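Local structure of LamCAT (Aquimarina, 6JH5) at residues A[63-68]-A[217-222]; A[159-164]-A[170-175]. The protein probably hydrolyses laminarin, a beta-1,3-linked glucan of marine algae, as a calcium-binding glycoside hydrolase of family 16. One frame throughout, in Å; residues are numbered along the deposited sequence.

Contact 1: residues A[63-68]-A[217-222]; sequences YNYTST and NAFPAR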
ATOM      1  N   TYR A  63      -9.357 -12.160 -17.372  1.00 19.99           N
ATOM      2  CA  TYR A  63      -8.807 -12.436 -16.025  1.00 19.37           C
ATOM      3  C   TYR A  63      -9.867 -13.110 -15.167  1.00 19.73           C
ATOM      4  O   TYR A  63     -11.031 -13.013 -15.487  1.00 22.32           O
ATOM      5  CB  TYR A  63      -8.238 -11.150 -15.423  1.00 19.89           C
ATOM      6  CG  TYR A  63      -7.088 -10.665 -16.249  1.00 18.70           C
ATOM      7  CD1 TYR A  63      -5.825 -11.174 -16.053  1.00 19.30           C
ATOM      8  CD2 TYR A  63      -7.290  -9.805 -17.302  1.00 19.12           C
ATOM      9  CE1 TYR A  63      -4.768 -10.797 -16.848  1.00 19.54           C
ATOM     10  CE2 TYR A  63      -6.242  -9.405 -18.101  1.00 19.73           C
ATOM     11  CZ  TYR A  63      -4.981  -9.910 -17.875  1.00 19.94           C
ATOM     12  OH  TYR A  63      -3.956  -9.543 -18.675  1.00 23.96           O
ATOM     13  N   ASN A  64      -9.422 -13.780 -14.110  1.00 18.50           N
ATOM     14  CA  ASN A  64     -10.335 -14.613 -13.287  1.00 19.32           C
ATOM     15  C   ASN A  64     -10.591 -14.072 -11.881  1.00 16.86           C
ATOM     16  O   ASN A  64     -11.282 -14.716 -11.142  1.00 17.84           O
ATOM     17  CB  ASN A  64      -9.803 -16.038 -13.250  1.00 21.45           C
ATOM     18  CG  ASN A  64      -9.686 -16.568 -14.654  1.00 25.56           C
ATOM     19  OD1 ASN A  64     -10.592 -16.415 -15.438  1.00 28.25           O
ATOM     20  ND2 ASN A  64      -8.548 -17.137 -14.973  1.00 30.26           N
ATOM     21  N   TYR A  65      -9.979 -12.951 -11.548  1.00 16.32           N
ATOM     22  CA  TYR A  65     -10.180 -12.332 -10.224  1.00 14.89           C
ATOM     23  C   TYR A  65     -10.354 -10.824 -10.419  1.00 14.91           C
ATOM     24  O   TYR A  65      -9.807 -10.265 -11.329  1.00 15.21           O
ATOM     25  CB  TYR A  65      -8.994 -12.576  -9.287  1.00 16.03           C
ATOM     26  CG  TYR A  65      -8.603 -14.020  -9.138  1.00 14.81           C
ATOM     27  CD1 TYR A  65      -9.228 -14.830  -8.221  1.00 15.46           C
ATOM     28  CD2 TYR A  65      -7.632 -14.573  -9.942  1.00 15.98           C
ATOM     29  CE1 TYR A  65      -8.879 -16.163  -8.096  1.00 14.98           C
ATOM     30  CE2 TYR A  65      -7.272 -15.898  -9.829  1.00 16.04           C
ATOM     31  CZ  TYR A  65      -7.900 -16.700  -8.905  1.00 16.87           C
ATOM     32  OH  TYR A  65      -7.560 -18.006  -8.803  1.00 17.24           O
ATOM     33  N   THR A  66     -11.135 -10.236  -9.534  1.00 16.44           N
ATOM     34  CA  THR A  66     -11.317  -8.773  -9.512  1.00 15.28           C
ATOM     35  C   THR A  66     -11.000  -8.270  -8.111  1.00 14.58           C
ATOM     36  O   THR A  66     -11.141  -8.997  -7.170  1.00 15.55           O
ATOM     37  CB  THR A  66     -12.724  -8.342  -9.933  1.00 14.82           C
ATOM     38  OG1 THR A  66     -13.652  -8.946  -9.047  1.00 15.47           O
ATOM     39  CG2 THR A  66     -13.005  -8.696 -11.373  1.00 16.53           C
ATOM     40  N   SER A  67     -10.553  -7.032  -8.056  1.00 13.92           N
ATOM     41  CA  SER A  67     -10.220  -6.392  -6.771  1.00 13.53           C
ATOM     42  C   SER A  67     -10.173  -4.875  -6.987  1.00 13.28           C
ATOM     43  O   SER A  67     -10.678  -4.416  -7.967  1.00 13.60           O
ATOM     44  CB  SER A  67      -8.936  -6.920  -6.194  1.00 14.86           C
ATOM     45  OG  SER A  67      -8.764  -6.471  -4.880  1.00 14.33           O
ATOM     46  N   THR A  68      -9.622  -4.153  -6.032  1.00 14.41           N
ATOM     47  CA  THR A  68      -9.549  -2.684  -6.186  1.00 14.95           C
ATOM     48  C   THR A  68      -8.121  -2.185  -5.939  1.00 13.03           C
ATOM     49  O   THR A  68      -7.474  -2.727  -5.095  1.00 13.83           O
ATOM     50  CB  THR A  68     -10.490  -1.981  -5.194  1.00 16.32           C
ATOM     51  OG1 THR A  68     -11.785  -2.085  -5.756  1.00 17.40           O
ATOM     52  CG2 THR A  68     -10.213  -0.508  -4.981  1.00 15.43           C
ATOM     53  N   ASN A 217     -11.009 -21.024  -2.489  1.00 14.86           N
ATOM     54  CA  ASN A 217     -12.097 -21.154  -1.498  1.00 14.44           C
ATOM     55  C   ASN A 217     -12.042 -19.985  -0.515  1.00 15.03           C
ATOM     56  O   ASN A 217     -12.791 -19.995   0.426  1.00 14.61           O
ATOM     57  CB  ASN A 217     -12.052 -22.494  -0.773  1.00 15.06           C
ATOM     58  CG  ASN A 217     -12.541 -23.627  -1.639  1.00 17.74           C
ATOM     59  OD1 ASN A 217     -11.877 -24.637  -1.786  1.00 27.89           O
ATOM     60  ND2 ASN A 217     -13.680 -23.453  -2.239  1.00 17.71           N
ATOM     61  N   ALA A 218     -11.167 -19.020  -0.775  1.00 13.61           N
ATOM     62  CA  ALA A 218     -11.072 -17.831   0.095  1.00 13.76           C
ATOM     63  C   ALA A 218     -11.847 -16.648  -0.511  1.00 15.72           C
ATOM     64  O   ALA A 218     -11.773 -15.579   0.029  1.00 18.13           O
ATOM     65  CB  ALA A 218      -9.623 -17.493   0.290  1.00 14.29           C
ATOM     66  N   PHE A 219     -12.582 -16.877  -1.591  1.00 14.06           N
ATOM     67  CA  PHE A 219     -13.330 -15.801  -2.282  1.00 15.82           C
ATOM     68  C   PHE A 219     -14.816 -15.904  -1.966  1.00 18.07           C
ATOM     69  O   PHE A 219     -15.315 -16.989  -1.964  1.00 17.99           O
ATOM     70  CB  PHE A 219     -13.048 -15.830  -3.783  1.00 15.84           C
ATOM     71  CG  PHE A 219     -11.607 -15.545  -4.100  1.00 15.76           C
ATOM     72  CD1 PHE A 219     -10.677 -16.556  -4.171  1.00 15.26           C
ATOM     73  CD2 PHE A 219     -11.185 -14.255  -4.309  1.00 16.80           C
ATOM     74  CE1 PHE A 219      -9.351 -16.277  -4.435  1.00 16.09           C
ATOM     75  CE2 PHE A 219      -9.860 -13.978  -4.579  1.00 16.48           C
ATOM     76  CZ  PHE A 219      -8.946 -14.991  -4.648  1.00 14.68           C
ATOM     77  N   PRO A 220     -15.534 -14.793  -1.736  1.00 18.04           N
ATOM     78  CA  PRO A 220     -14.967 -13.442  -1.717  1.00 18.07           C
ATOM     79  C   PRO A 220     -14.141 -13.092  -0.470  1.00 18.60           C
ATOM     80  O   PRO A 220     -14.433 -13.547   0.573  1.00 17.95           O
ATOM     81  CB  PRO A 220     -16.217 -12.559  -1.823  1.00 18.60           C
ATOM     82  CG  PRO A 220     -17.248 -13.359  -1.089  1.00 18.92           C
ATOM     83  CD  PRO A 220     -16.974 -14.776  -1.549  1.00 18.63           C
ATOM     84  N   ALA A 221     -13.137 -12.238  -0.651  1.00 16.96           N
ATOM     85  CA  ALA A 221     -12.241 -11.884   0.461  1.00 17.04           C
ATOM     86  C   ALA A 221     -12.321 -10.376   0.701  1.00 16.55           C
ATOM     87  O   ALA A 221     -12.278  -9.656  -0.244  1.00 17.27           O
ATOM     88  CB  ALA A 221     -10.847 -12.310   0.109  1.00 20.03           C
ATOM     89  N   ARG A 222     -12.369  -9.983   1.958  1.00 14.71           N
ATOM     90  CA  ARG A 222     -12.554  -8.553   2.298  1.00 15.64           C
ATOM     91  C   ARG A 222     -11.359  -7.949   3.029  1.00 14.43           C
ATOM     92  O   ARG A 222     -10.954  -8.459   4.033  1.00 15.02           O
ATOM     93  CB  ARG A 222     -13.803  -8.412   3.170  1.00 16.26           C
ATOM     94  CG  ARG A 222     -15.083  -8.652   2.398  1.00 18.51           C
ATOM     95  CD  ARG A 222     -16.248  -9.006   3.286  1.00 21.00           C
ATOM     96  NE  ARG A 222     -16.516  -8.103   4.377  1.00 20.50           N
ATOM     97  CZ  ARG A 222     -17.424  -7.162   4.335  1.00 19.47           C
ATOM     98  NH1 ARG A 222     -18.106  -6.967   3.230  1.00 22.29           N
ATOM     99  NH2 ARG A 222     -17.644  -6.420   5.390  1.00 20.82           N
TER

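Contact 2: residues A[159-164]-A[170-175]; sequences IYTIEW and KWFVDG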
ATOM      1  N   ILE A 159      -2.819  -1.151  13.417  1.00 13.95           N
ATOM      2  CA  ILE A 159      -2.485   0.202  12.900  1.00 13.30           C
ATOM      3  C   ILE A 159      -1.109   0.155  12.235  1.00 12.67           C
ATOM      4  O   ILE A 159      -0.182  -0.187  12.887  1.00 13.53           O
ATOM      5  CB  ILE A 159      -2.517   1.199  14.052  1.00 16.61           C
ATOM      6  CG1 ILE A 159      -3.845   1.080  14.796  1.00 18.11           C
ATOM      7  CG2 ILE A 159      -2.225   2.612  13.562  1.00 17.96           C
ATOM      8  CD1 ILE A 159      -4.966   1.643  14.062  1.00 24.27           C
ATOM      9  N   TYR A 160      -1.072   0.476  10.953  1.00 11.28           N
ATOM     10  CA  TYR A 160       0.171   0.442  10.154  1.00 10.86           C
ATOM     11  C   TYR A 160       0.600   1.883   9.918  1.00 11.07           C
ATOM     12  O   TYR A 160      -0.167   2.612   9.406  1.00 12.20           O
ATOM     13  CB  TYR A 160      -0.097  -0.322   8.862  1.00 11.24           C
ATOM     14  CG  TYR A 160      -0.491  -1.745   9.135  1.00 12.09           C
ATOM     15  CD1 TYR A 160       0.465  -2.698   9.419  1.00 11.98           C
ATOM     16  CD2 TYR A 160      -1.808  -2.121   9.176  1.00 12.78           C
ATOM     17  CE1 TYR A 160       0.123  -4.008   9.679  1.00 12.66           C
ATOM     18  CE2 TYR A 160      -2.169  -3.429   9.425  1.00 12.86           C
ATOM     19  CZ  TYR A 160      -1.203  -4.369   9.697  1.00 12.58           C
ATOM     20  OH  TYR A 160      -1.541  -5.647   9.971  1.00 12.96           O
ATOM     21  N   THR A 161       1.811   2.212  10.339  1.00 11.78           N
ATOM     22  CA  THR A 161       2.250   3.616  10.308  1.00 12.53           C
ATOM     23  C   THR A 161       3.692   3.772   9.813  1.00 12.46           C
ATOM     24  O   THR A 161       4.486   2.905  10.029  1.00 13.17           O
ATOM     25  CB  THR A 161       2.264   4.113  11.768  1.00 14.11           C
ATOM     26  OG1 THR A 161       1.017   3.848  12.409  1.00 16.25           O
ATOM     27  CG2 THR A 161       2.611   5.572  11.977  1.00 15.19           C
ATOM     28  N   ILE A 162       3.926   4.910   9.188  1.00 11.93           N
ATOM     29  CA  ILE A 162       5.307   5.390   8.953  1.00 11.96           C
ATOM     30  C   ILE A 162       5.419   6.786   9.548  1.00 11.73           C
ATOM     31  O   ILE A 162       4.458   7.457   9.583  1.00 13.08           O
ATOM     32  CB  ILE A 162       5.762   5.427   7.483  1.00 12.90           C
ATOM     33  CG1 ILE A 162       4.813   6.220   6.588  1.00 14.27           C
ATOM     34  CG2 ILE A 162       6.029   4.019   6.981  1.00 14.23           C
ATOM     35  CD1 ILE A 162       5.427   6.699   5.309  1.00 15.21           C
ATOM     36  N   GLU A 163       6.606   7.094  10.035  1.00 12.91           N
ATOM     37  CA  GLU A 163       6.983   8.470  10.413  1.00 12.92           C
ATOM     38  C   GLU A 163       8.111   8.802   9.447  1.00 14.41           C
ATOM     39  O   GLU A 163       9.015   8.063   9.367  1.00 14.82           O
ATOM     40  CB  GLU A 163       7.355   8.595  11.885  1.00 14.25           C
ATOM     41  CG  GLU A 163       6.165   8.441  12.801  1.00 15.82           C
ATOM     42  CD  GLU A 163       6.556   8.580  14.253  1.00 19.20           C
ATOM     43  OE1 GLU A 163       7.683   8.916  14.497  1.00 23.49           O
ATOM     44  OE2 GLU A 163       5.743   8.307  15.077  1.00 23.11           O
ATOM     45  N   TRP A 164       7.963   9.899   8.733  1.00 12.90           N
ATOM     46  CA  TRP A 164       8.914  10.239   7.662  1.00 12.72           C
ATOM     47  C   TRP A 164       9.322  11.700   7.805  1.00 13.29           C
ATOM     48  O   TRP A 164       8.486  12.520   7.928  1.00 14.67           O
ATOM     49  CB  TRP A 164       8.184   9.948   6.355  1.00 12.48           C
ATOM     50  CG  TRP A 164       8.727  10.468   5.067  1.00 12.77           C
ATOM     51  CD1 TRP A 164      10.021  10.623   4.678  1.00 12.79           C
ATOM     52  CD2 TRP A 164       7.927  10.847   3.945  1.00 11.72           C
ATOM     53  NE1 TRP A 164      10.075  11.074   3.393  1.00 12.99           N
ATOM     54  CE2 TRP A 164       8.808  11.238   2.928  1.00 12.83           C
ATOM     55  CE3 TRP A 164       6.555  10.902   3.714  1.00 12.67           C
ATOM     56  CZ2 TRP A 164       8.342  11.679   1.698  1.00 13.89           C
ATOM     57  CZ3 TRP A 164       6.104  11.342   2.505  1.00 13.16           C
ATOM     58  CH2 TRP A 164       6.988  11.731   1.515  1.00 14.52           C
ATOM     59  N   LYS A 170      10.551   5.650   9.443  1.00 12.73           N
ATOM     60  CA  LYS A 170      10.389   4.615  10.481  1.00 12.84           C
ATOM     61  C   LYS A 170       9.035   3.925  10.272  1.00 13.03           C
ATOM     62  O   LYS A 170       8.111   4.597   9.960  1.00 13.32           O
ATOM     63  CB  LYS A 170      10.423   5.266  11.855  1.00 14.05           C
ATOM     64  CG  LYS A 170      11.778   5.749  12.307  1.00 17.49           C
ATOM     65  CD  LYS A 170      11.629   6.492  13.620  1.00 21.93           C
ATOM     66  CE  LYS A 170      12.919   6.841  14.297  1.00 28.23           C
ATOM     67  NZ  LYS A 170      12.670   7.243  15.695  1.00 30.06           N
ATOM     68  N   TRP A 171       9.001   2.616  10.460  1.00 12.55           N
ATOM     69  CA  TRP A 171       7.793   1.786  10.257  1.00 12.12           C
ATOM     70  C   TRP A 171       7.330   1.192  11.587  1.00 12.27           C
ATOM     71  O   TRP A 171       8.127   0.712  12.329  1.00 12.22           O
ATOM     72  CB  TRP A 171       8.062   0.630   9.295  1.00 12.80           C
ATOM     73  CG  TRP A 171       8.167   0.934   7.833  1.00 11.92           C
ATOM     74  CD1 TRP A 171       7.234   0.671   6.878  1.00 12.24           C
ATOM     75  CD2 TRP A 171       9.307   1.446   7.132  1.00 11.76           C
ATOM     76  NE1 TRP A 171       7.694   1.020   5.647  1.00 12.33           N
ATOM     77  CE2 TRP A 171       8.966   1.496   5.771  1.00 11.64           C
ATOM     78  CE3 TRP A 171      10.565   1.901   7.530  1.00 12.78           C
ATOM     79  CZ2 TRP A 171       9.857   1.951   4.814  1.00 12.16           C
ATOM     80  CZ3 TRP A 171      11.447   2.342   6.580  1.00 11.75           C
ATOM     81  CH2 TRP A 171      11.090   2.379   5.239  1.00 12.71           C
ATOM     82  N   PHE A 172       6.031   1.232  11.819  1.00 12.82           N
ATOM     83  CA  PHE A 172       5.505   0.652  13.061  1.00 13.82           C
ATOM     84  C   PHE A 172       4.217  -0.122  12.803  1.00 14.01           C
ATOM     85  O   PHE A 172       3.531   0.152  11.862  1.00 14.43           O
ATOM     86  CB  PHE A 172       5.060   1.772  13.999  1.00 13.30           C
ATOM     87  CG  PHE A 172       6.053   2.872  14.252  1.00 13.99           C
ATOM     88  CD1 PHE A 172       6.262   3.864  13.326  1.00 14.47           C
ATOM     89  CD2 PHE A 172       6.755   2.934  15.428  1.00 14.11           C
ATOM     90  CE1 PHE A 172       7.157   4.884  13.561  1.00 14.32           C
ATOM     91  CE2 PHE A 172       7.649   3.955  15.669  1.00 14.64           C
ATOM     92  CZ  PHE A 172       7.841   4.932  14.740  1.00 15.38           C
ATOM     93  N   VAL A 173       3.973  -1.135  13.620  1.00 14.18           N
ATOM     94  CA  VAL A 173       2.639  -1.792  13.668  1.00 13.58           C
ATOM     95  C   VAL A 173       2.179  -1.721  15.121  1.00 14.23           C
ATOM     96  O   VAL A 173       2.938  -2.063  15.970  1.00 14.61           O
ATOM     97  CB  VAL A 173       2.614  -3.234  13.146  1.00 14.03           C
ATOM     98  CG1 VAL A 173       1.206  -3.810  13.227  1.00 14.87           C
ATOM     99  CG2 VAL A 173       3.170  -3.298  11.739  1.00 14.56           C
ATOM    100  N   ASP A 174       1.029  -1.104  15.351  1.00 14.26           N
ATOM    101  CA  ASP A 174       0.475  -0.928  16.721  1.00 15.72           C
ATOM    102  C   ASP A 174       1.483  -0.171  17.582  1.00 17.90           C
ATOM    103  O   ASP A 174       1.625  -0.485  18.749  1.00 17.94           O
ATOM    104  CB  ASP A 174       0.026  -2.254  17.308  1.00 16.96           C
ATOM    105  CG  ASP A 174      -0.981  -2.979  16.439  1.00 17.68           C
ATOM    106  OD1 ASP A 174      -1.791  -2.316  15.818  1.00 17.28           O
ATOM    107  OD2 ASP A 174      -0.908  -4.173  16.406  1.00 19.20           O
ATOM    108  N   GLY A 175       2.218   0.740  16.952  1.00 15.01           N
ATOM    109  CA  GLY A 175       3.203   1.598  17.631  1.00 15.91           C
ATOM    110  C   GLY A 175       4.529   0.914  17.890  1.00 15.15           C
ATOM    111  O   GLY A 175       5.355   1.512  18.485  1.00 17.66           O
TER
HETATM  112  O   HOH W   1       1.472   2.085  14.491  1.00 19.39           O

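Contact 1: residues A[63-68]-A[217-222]
An aromatic pair, Tyr65 with Phe219, joins two pieces of the family 16 beta-sandwich that lie far apart in sequence. Tyr65 lies just after the corner the chain turns at Asn64, on strand 63-71. Phe219 sits in the loop that leads into the strand beginning at Ala221. Both CB atoms point toward the opposite segment. Each CG is anti to its own carbonyl carbon (chi1 -53° for Tyr65, -64° for Phe219), and the two side chains meet crossing at about a right angle. Tyr65 CD1 lies over one face of the Phe219 ring, toward the rim, and Tyr65 CE1 sits slightly farther out. Tyr65 CD1 is 3.6 Å from Phe219 CZ, and Tyr65 CE1 is 3.7 Å from Phe219 CE1. The planes are inclined by 36° and the centroids are 5.1 Å apart, so the pair is oblique. No hydrogen bond spans the segments; the contact is apolar. The phenol OH of Tyr65 is hydrogen-bonded to Asn216, next to the segment 217-222, and this ties the far end of the ring to the same loop. Phe92 meets the Phe219 ring edge-to-face. Ile205 of strand 197-205 touches both aromatic side chains, while Tyr65 also packs on Arg57 of strand 50-60.

Contact 2: residues A[159-164]-A[170-175]
Phe172 has its CG anti to the carbonyl carbon (chi1 -51°), and this carries the ring to Glu163 on the neighbouring strand. Ile162 has CG1 between its backbone N and carbonyl carbon (chi1 54°), which leaves CG2 beside the N and facing Trp171. That methyl lies over one face of the indole in a CH-pi contact, 3.7 Å from the centroid of the five-membered ring. Trp171 NE1 is hydrogen-bonded to the backbone O of Asp118. Asp118 falls in the Glu-Ile-Asp-Ile-Met-Glu sequence characteristic of family 16, which in relatives holds the catalytic glutamates, so Trp171 probably packs behind the active-site strand. On the same face as Trp171, the Tyr160 ring lies alongside Val173, with CD1 3.6 Å from Val173 CG2. Glu163 and Phe172 share the other face with Thr161 and Lys170. The Glu163 carboxylate is turned 43° from the Phe172 ring, and Glu163 CG is 3.8 Å from Phe172 CE1. The two strands form an antiparallel beta hairpin. Thr161 with Phe172 and Glu163 with Lys170 are its hydrogen-bonded pairs. Thr161 N donates to Phe172 O at 3.1 Å, and Phe172 N returns a bond of 2.9 Å to Thr161 O. Beyond the strand, Asp174 grips Ile159 twice. Its backbone N donates to Ile159 O, while its OD1 accepts from Ile159 N at 2.9 Å in a nearly straight bond. The other carboxylate oxygen, OD2, is hydrogen-bonded to His158. One water donates to Ile159 O and to Thr161 OG1, and accepts from Gly175 N. Glu84 of strand 81-88 also hydrogen-bonds Thr161 OG1.

Overall arrangement
Contacts 1 and 2 lie on opposite sides of the chain's centre. Their centres are 28 Å apart and their nearest atoms about 11 Å apart. The segments of contact 2 fall between those of contact 1 in the sequence. Strand 81-88 links the two regions: it pairs with 158-164 of the hairpin and with 221-232, whose start belongs to contact 1. The calcium ligands are Glu11, Gly49 and Asp226. Asp226 is on strand 221-232, further along from contact 1. None of the three belongs to either contact; the Ile159 side chain of contact 2 is about 11 Å from the ion. Through Trp171 and Asp118, contact 2 adjoins the family 16 signature strand that probably carries the catalytic residues.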